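Local coordinates for protein transaminase (Bacillus megaterium, PDB 5G0A) that catalyses amino-group transfer as an S-selective omega-transaminase of the class-III aminotransferase family, using pyridoxal-5'-phosphate as cofactor, at residues 214-219 and 256-261; 366-371 and 459-464. All coordinates share one frame; numbering follows the deposited sequence.

Interaction 1 (214-219 and 256-261); sequences LSVKYT and RKMTKE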
loop_
_atom_site.group_PDB
_atom_site.type_symbol
_atom_site.label_atom_id
_atom_site.label_comp_id
_atom_site.label_asym_id
_atom_site.label_seq_id
_atom_site.Cartn_x
_atom_site.Cartn_y
_atom_site.Cartn_z
ATOM N N LEU B 214 -20.884 -2.537 -22.349
ATOM C CA LEU B 214 -20.878 -3.097 -21.000
ATOM C C LEU B 214 -19.526 -2.898 -20.308
ATOM O O LEU B 214 -19.468 -2.635 -19.101
ATOM C CB LEU B 214 -21.263 -4.583 -21.014
ATOM C CG LEU B 214 -22.701 -4.966 -20.629
ATOM C CD1 LEU B 214 -23.758 -4.199 -21.409
ATOM C CD2 LEU B 214 -22.912 -6.470 -20.768
ATOM N N SER B 215 -18.451 -3.037 -21.079
ATOM C CA SER B 215 -17.113 -2.749 -20.564
ATOM C C SER B 215 -17.029 -1.330 -20.007
ATOM O O SER B 215 -16.492 -1.125 -18.911
ATOM C CB SER B 215 -16.053 -2.968 -21.648
ATOM O OG SER B 215 -16.265 -2.054 -22.702
ATOM N N VAL B 216 -17.518 -0.354 -20.778
ATOM C CA VAL B 216 -17.562 1.042 -20.343
ATOM C C VAL B 216 -18.488 1.237 -19.136
ATOM O O VAL B 216 -18.142 1.938 -18.167
ATOM C CB VAL B 216 -17.962 1.985 -21.506
ATOM C CG1 VAL B 216 -18.145 3.414 -21.009
ATOM C CG2 VAL B 216 -16.929 1.916 -22.639
ATOM N N LYS B 217 -19.670 0.623 -19.186
ATOM C CA LYS B 217 -20.615 0.711 -18.064
ATOM C C LYS B 217 -19.977 0.303 -16.743
ATOM O O LYS B 217 -20.096 1.002 -15.733
ATOM C CB LYS B 217 -21.875 -0.147 -18.320
ATOM C CG LYS B 217 -22.827 -0.175 -17.128
ATOM C CD LYS B 217 -23.722 -1.405 -17.108
ATOM C CE LYS B 217 -24.583 -1.423 -15.852
ATOM N NZ LYS B 217 -25.764 -0.519 -15.958
ATOM N N TYR B 218 -19.303 -0.836 -16.738
ATOM C CA TYR B 218 -18.738 -1.320 -15.508
ATOM C C TYR B 218 -17.524 -0.491 -15.082
ATOM O O TYR B 218 -17.299 -0.293 -13.888
ATOM C CB TYR B 218 -18.419 -2.818 -15.563
ATOM C CG TYR B 218 -17.964 -3.326 -14.224
ATOM C CD1 TYR B 218 -18.785 -3.190 -13.089
ATOM C CD2 TYR B 218 -16.709 -3.903 -14.058
ATOM C CE1 TYR B 218 -18.375 -3.632 -11.850
ATOM C CE2 TYR B 218 -16.291 -4.351 -12.814
ATOM C CZ TYR B 218 -17.127 -4.215 -11.715
ATOM O OH TYR B 218 -16.727 -4.650 -10.473
ATOM N N THR B 219 -16.766 0.015 -16.059
ATOM C CA THR B 219 -15.675 0.954 -15.744
ATOM C C THR B 219 -16.230 2.178 -15.001
ATOM O O THR B 219 -15.696 2.611 -13.981
ATOM C CB THR B 219 -14.922 1.410 -17.024
ATOM O OG1 THR B 219 -14.461 0.265 -17.749
ATOM C CG2 THR B 219 -13.718 2.297 -16.682
ATOM N N ARG B 256 -13.742 8.445 -23.881
ATOM C CA ARG B 256 -13.504 9.878 -23.892
ATOM C C ARG B 256 -14.701 10.615 -23.275
ATOM O O ARG B 256 -14.538 11.501 -22.442
ATOM C CB ARG B 256 -13.207 10.374 -25.319
ATOM C CG ARG B 256 -13.210 11.889 -25.461
ATOM C CD ARG B 256 -11.984 12.585 -24.873
ATOM N NE ARG B 256 -11.967 12.595 -23.401
ATOM C CZ ARG B 256 -11.014 13.159 -22.658
ATOM N NH1 ARG B 256 -9.986 13.791 -23.212
ATOM N NH2 ARG B 256 -11.101 13.104 -21.331
ATOM N N LYS B 257 -15.896 10.226 -23.717
ATOM C CA LYS B 257 -17.147 10.779 -23.203
ATOM C C LYS B 257 -17.320 10.514 -21.702
ATOM O O LYS B 257 -17.607 11.436 -20.949
ATOM C CB LYS B 257 -18.327 10.211 -24.007
ATOM C CG LYS B 257 -19.693 10.725 -23.570
ATOM C CD LYS B 257 -20.721 10.490 -24.682
ATOM C CE LYS B 257 -22.149 10.741 -24.204
ATOM N NZ LYS B 257 -22.649 9.669 -23.294
ATOM N N MET B 258 -17.109 9.272 -21.277
ATOM C CA MET B 258 -17.257 8.886 -19.861
ATOM C C MET B 258 -16.281 9.648 -18.951
ATOM O O MET B 258 -16.673 10.168 -17.901
ATOM C CB MET B 258 -17.101 7.358 -19.687
ATOM C CG MET B 258 -17.105 6.870 -18.223
ATOM S SD MET B 258 -16.147 5.350 -17.951
ATOM C CE MET B 258 -14.452 5.963 -17.907
ATOM N N THR B 259 -15.014 9.749 -19.362
ATOM C CA THR B 259 -14.054 10.530 -18.582
ATOM C C THR B 259 -14.417 12.027 -18.465
ATOM O O THR B 259 -14.352 12.611 -17.389
ATOM C CB THR B 259 -12.596 10.336 -19.090
ATOM O OG1 THR B 259 -12.502 10.664 -20.489
ATOM C CG2 THR B 259 -12.142 8.897 -18.870
ATOM N N LYS B 260 -14.820 12.644 -19.573
ATOM C CA LYS B 260 -15.264 14.041 -19.547
ATOM C C LYS B 260 -16.453 14.207 -18.585
ATOM O O LYS B 260 -16.484 15.158 -17.806
ATOM C CB LYS B 260 -15.709 14.495 -20.940
ATOM C CG LYS B 260 -14.591 14.763 -21.958
ATOM C CD LYS B 260 -13.767 15.998 -21.624
ATOM C CE LYS B 260 -12.852 16.353 -22.800
ATOM N NZ LYS B 260 -11.995 17.525 -22.471
ATOM N N GLU B 261 -17.412 13.284 -18.659
ATOM C CA GLU B 261 -18.618 13.359 -17.801
ATOM C C GLU B 261 -18.294 13.181 -16.314
ATOM O O GLU B 261 -18.888 13.828 -15.454
ATOM C CB GLU B 261 -19.652 12.321 -18.240
ATOM C CG GLU B 261 -20.280 12.641 -19.586
ATOM C CD GLU B 261 -21.218 11.566 -20.089
ATOM O OE1 GLU B 261 -21.263 10.455 -19.511
ATOM O OE2 GLU B 261 -21.907 11.829 -21.095
#
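Two helices flanking the seven-stranded sheet of the aminotransferase fold meet where Met258 of 256-261 reaches Val216 and Thr219 of 214-219. The closest CA pair is Val216 and Met258, 7.9 Å apart, and Met258 supplies 70 of the 129 Å² buried in the contact. Its CG stands anti to the backbone N (chi1 174°), carrying the thioether across to the other helix, and a bend at chi3 (79°) turns the terminal methyl. Met258 SD lies 4.1 Å from Val216 CG1 as the two side chains slide past each other in opposite directions. Thr219 meets the same residue roughly at a right angle, its CG2 being 3.9 Å from Met258 CE. The hydroxyl of Thr219 is occupied within its own helix: OG1 donates to Ser215 O at 2.7 Å, on the opposite face of that carbonyl's plane from Thr219 N, which also bonds to it. Tyr251 and Ile255 extend the apolar surface around Val216, and Tyr218 meets Tyr218 of the second subunit edge-to-face. With no hydrogen bond across the two segments and the threonine proton spent on its own helix, the contact rests on methyl and thioether packing.

Interaction 2 (366-371 and 459-464); sequences SKLELL and DALDYA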
loop_
_atom_site.group_PDB
_atom_site.type_symbol
_atom_site.label_atom_id
_atom_site.label_comp_id
_atom_site.label_asym_id
_atom_site.label_seq_id
_atom_site.Cartn_x
_atom_site.Cartn_y
_atom_site.Cartn_z
ATOM N N SER B 366 -5.619 -7.181 -47.814
ATOM C CA SER B 366 -5.930 -8.052 -48.968
ATOM C C SER B 366 -5.198 -9.401 -48.920
ATOM O O SER B 366 -5.746 -10.434 -49.321
ATOM C CB SER B 366 -5.648 -7.331 -50.292
ATOM O OG SER B 366 -4.255 -7.271 -50.577
ATOM N N LYS B 367 -3.957 -9.394 -48.432
ATOM C CA LYS B 367 -3.184 -10.628 -48.314
ATOM C C LYS B 367 -3.735 -11.527 -47.214
ATOM O O LYS B 367 -3.800 -12.750 -47.382
ATOM C CB LYS B 367 -1.693 -10.331 -48.074
ATOM C CG LYS B 367 -1.012 -9.487 -49.151
ATOM C CD LYS B 367 -0.752 -10.249 -50.442
ATOM C CE LYS B 367 0.183 -11.429 -50.217
ATOM N NZ LYS B 367 0.731 -11.922 -51.512
ATOM N N LEU B 368 -4.126 -10.933 -46.084
ATOM C CA LEU B 368 -4.731 -11.712 -44.989
ATOM C C LEU B 368 -6.109 -12.261 -45.366
ATOM O O LEU B 368 -6.445 -13.382 -44.996
ATOM C CB LEU B 368 -4.798 -10.906 -43.681
ATOM C CG LEU B 368 -3.450 -10.598 -43.016
ATOM C CD1 LEU B 368 -3.627 -9.609 -41.873
ATOM C CD2 LEU B 368 -2.762 -11.863 -42.520
ATOM N N GLU B 369 -6.904 -11.474 -46.085
ATOM C CA GLU B 369 -8.178 -11.980 -46.628
ATOM C C GLU B 369 -7.958 -13.286 -47.399
ATOM O O GLU B 369 -8.653 -14.276 -47.167
ATOM C CB GLU B 369 -8.844 -10.951 -47.538
ATOM C CG GLU B 369 -9.606 -9.854 -46.815
ATOM C CD GLU B 369 -10.208 -8.843 -47.775
ATOM O OE1 GLU B 369 -10.096 -9.048 -49.003
ATOM O OE2 GLU B 369 -10.794 -7.841 -47.307
ATOM N N LEU B 370 -6.968 -13.290 -48.288
ATOM C CA LEU B 370 -6.656 -14.476 -49.094
ATOM C C LEU B 370 -6.183 -15.661 -48.252
ATOM O O LEU B 370 -6.584 -16.800 -48.504
ATOM C CB LEU B 370 -5.642 -14.143 -50.195
ATOM C CG LEU B 370 -6.096 -13.217 -51.328
ATOM C CD1 LEU B 370 -4.893 -12.634 -52.060
ATOM C CD2 LEU B 370 -7.035 -13.929 -52.300
ATOM N N LEU B 371 -5.344 -15.394 -47.247
ATOM C CA LEU B 371 -4.924 -16.427 -46.300
ATOM C C LEU B 371 -6.084 -17.002 -45.493
ATOM O O LEU B 371 -6.132 -18.209 -45.249
ATOM C CB LEU B 371 -3.828 -15.908 -45.351
ATOM C CG LEU B 371 -2.418 -15.842 -45.944
ATOM C CD1 LEU B 371 -1.425 -15.234 -44.954
ATOM C CD2 LEU B 371 -1.958 -17.226 -46.376
ATOM N N ASP B 459 3.842 -15.436 -47.545
ATOM C CA ASP B 459 4.234 -16.772 -47.997
ATOM C C ASP B 459 4.700 -17.674 -46.858
ATOM O O ASP B 459 4.265 -18.824 -46.754
ATOM C CB ASP B 459 5.323 -16.680 -49.069
ATOM C CG ASP B 459 4.764 -16.746 -50.472
ATOM O OD1 ASP B 459 4.270 -17.827 -50.860
ATOM O OD2 ASP B 459 4.832 -15.727 -51.194
ATOM N N ALA B 460 5.580 -17.156 -45.998
ATOM C CA ALA B 460 6.104 -17.939 -44.885
ATOM C C ALA B 460 5.002 -18.311 -43.910
ATOM O O ALA B 460 5.025 -19.394 -43.342
ATOM C CB ALA B 460 7.221 -17.187 -44.165
ATOM N N LEU B 461 4.049 -17.398 -43.727
ATOM C CA LEU B 461 2.884 -17.630 -42.885
ATOM C C LEU B 461 1.991 -18.719 -43.511
ATOM O O LEU B 461 1.484 -19.584 -42.803
ATOM C CB LEU B 461 2.100 -16.325 -42.697
ATOM C CG LEU B 461 0.831 -16.349 -41.840
ATOM C CD1 LEU B 461 1.088 -17.047 -40.512
ATOM C CD2 LEU B 461 0.308 -14.934 -41.630
ATOM N N ASP B 462 1.822 -18.652 -44.831
ATOM C CA ASP B 462 1.044 -19.635 -45.606
ATOM C C ASP B 462 1.604 -21.030 -45.294
ATOM O O ASP B 462 0.889 -21.898 -44.790
ATOM C CB ASP B 462 1.157 -19.296 -47.101
ATOM C CG ASP B 462 0.069 -19.956 -47.977
ATOM O OD1 ASP B 462 -0.838 -20.650 -47.465
ATOM O OD2 ASP B 462 0.136 -19.746 -49.203
ATOM N N TYR B 463 2.898 -21.209 -45.551
ATOM C CA TYR B 463 3.649 -22.410 -45.169
ATOM C C TYR B 463 3.452 -22.829 -43.707
ATOM O O TYR B 463 3.288 -24.018 -43.413
ATOM C CB TYR B 463 5.143 -22.196 -45.464
ATOM C CG TYR B 463 6.036 -23.332 -45.030
ATOM C CD1 TYR B 463 6.141 -24.491 -45.802
ATOM C CD2 TYR B 463 6.787 -23.253 -43.854
ATOM C CE1 TYR B 463 6.954 -25.540 -45.407
ATOM C CE2 TYR B 463 7.605 -24.296 -43.456
ATOM C CZ TYR B 463 7.687 -25.434 -44.239
ATOM O OH TYR B 463 8.485 -26.480 -43.853
ATOM N N ALA B 464 3.484 -21.856 -42.794
ATOM C CA ALA B 464 3.350 -22.113 -41.358
ATOM C C ALA B 464 1.966 -22.652 -40.984
ATOM O O ALA B 464 1.846 -23.610 -40.210
ATOM C CB ALA B 464 3.653 -20.842 -40.563
#
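The carboxylate of Asp462 has Leu371 CD2 over one face: this methyl is 3.8 Å from Asp462 CG and lies well above the plane of the group. The two oxygens have polar partners in the same chain, OD1 in a hydrogen bond with His375 NE2 and OD2 in a salt bridge with Lys374 NZ, so the acid can border a leucine while its polar atoms are satisfied. With chi1 at -162°, Asp462 CG points away from the backbone N, which turns one carboxylate face to Leu371. The other branch of Leu371 turns to Leu461, with Leu371 CD1 3.8 Å from Leu461 CD2. Leu368 adds a looser contact, its CD2 lying 4.4 Å from Leu461 CD2. Leu371 gives 68 of the 156 Å² buried here, and an alanine in its place would probably open a gap between the helices, leaving Leu461 CD2 with only the more distant Leu368 methyl from segment 366-371 and the carboxylate face without its methyl cover. The short segments run nearly parallel, with axes 11.1 Å apart and crossing at -18°, so side-chain ends rather than backbones bridge them. A salt bridge from Lys367 to Asp455 also ties helix 353-374 to helix 451-468. Beyond the pair, Ile422 of helix 418-427 packs on Leu461, Ile378 of strand 378-384 on Leu371, and Trp388 and Val390 of strand 387-392 on Leu368.

In the fold
Interactions 1 and 2 lie in separate regions of the chain: their centres are 38 Å apart, their nearest atoms about 24 Å apart, and they follow one another in series along the sequence. None of their residues belongs to the pyridoxal-5'-phosphate pocket. Interaction 1 is nevertheless linked to it by topology, since helix 214-226 leads into strand 231-236, followed by pocket residue Glu237, and helix 251-262 leads into strand 265-269, which ends at Asp269. Interaction 2 instead joins helices of the later, C-terminal part of the fold, beyond Lys298. Both contacts are buried and lack cross-segment hydrogen bonds, but only interaction 1 borders another subunit.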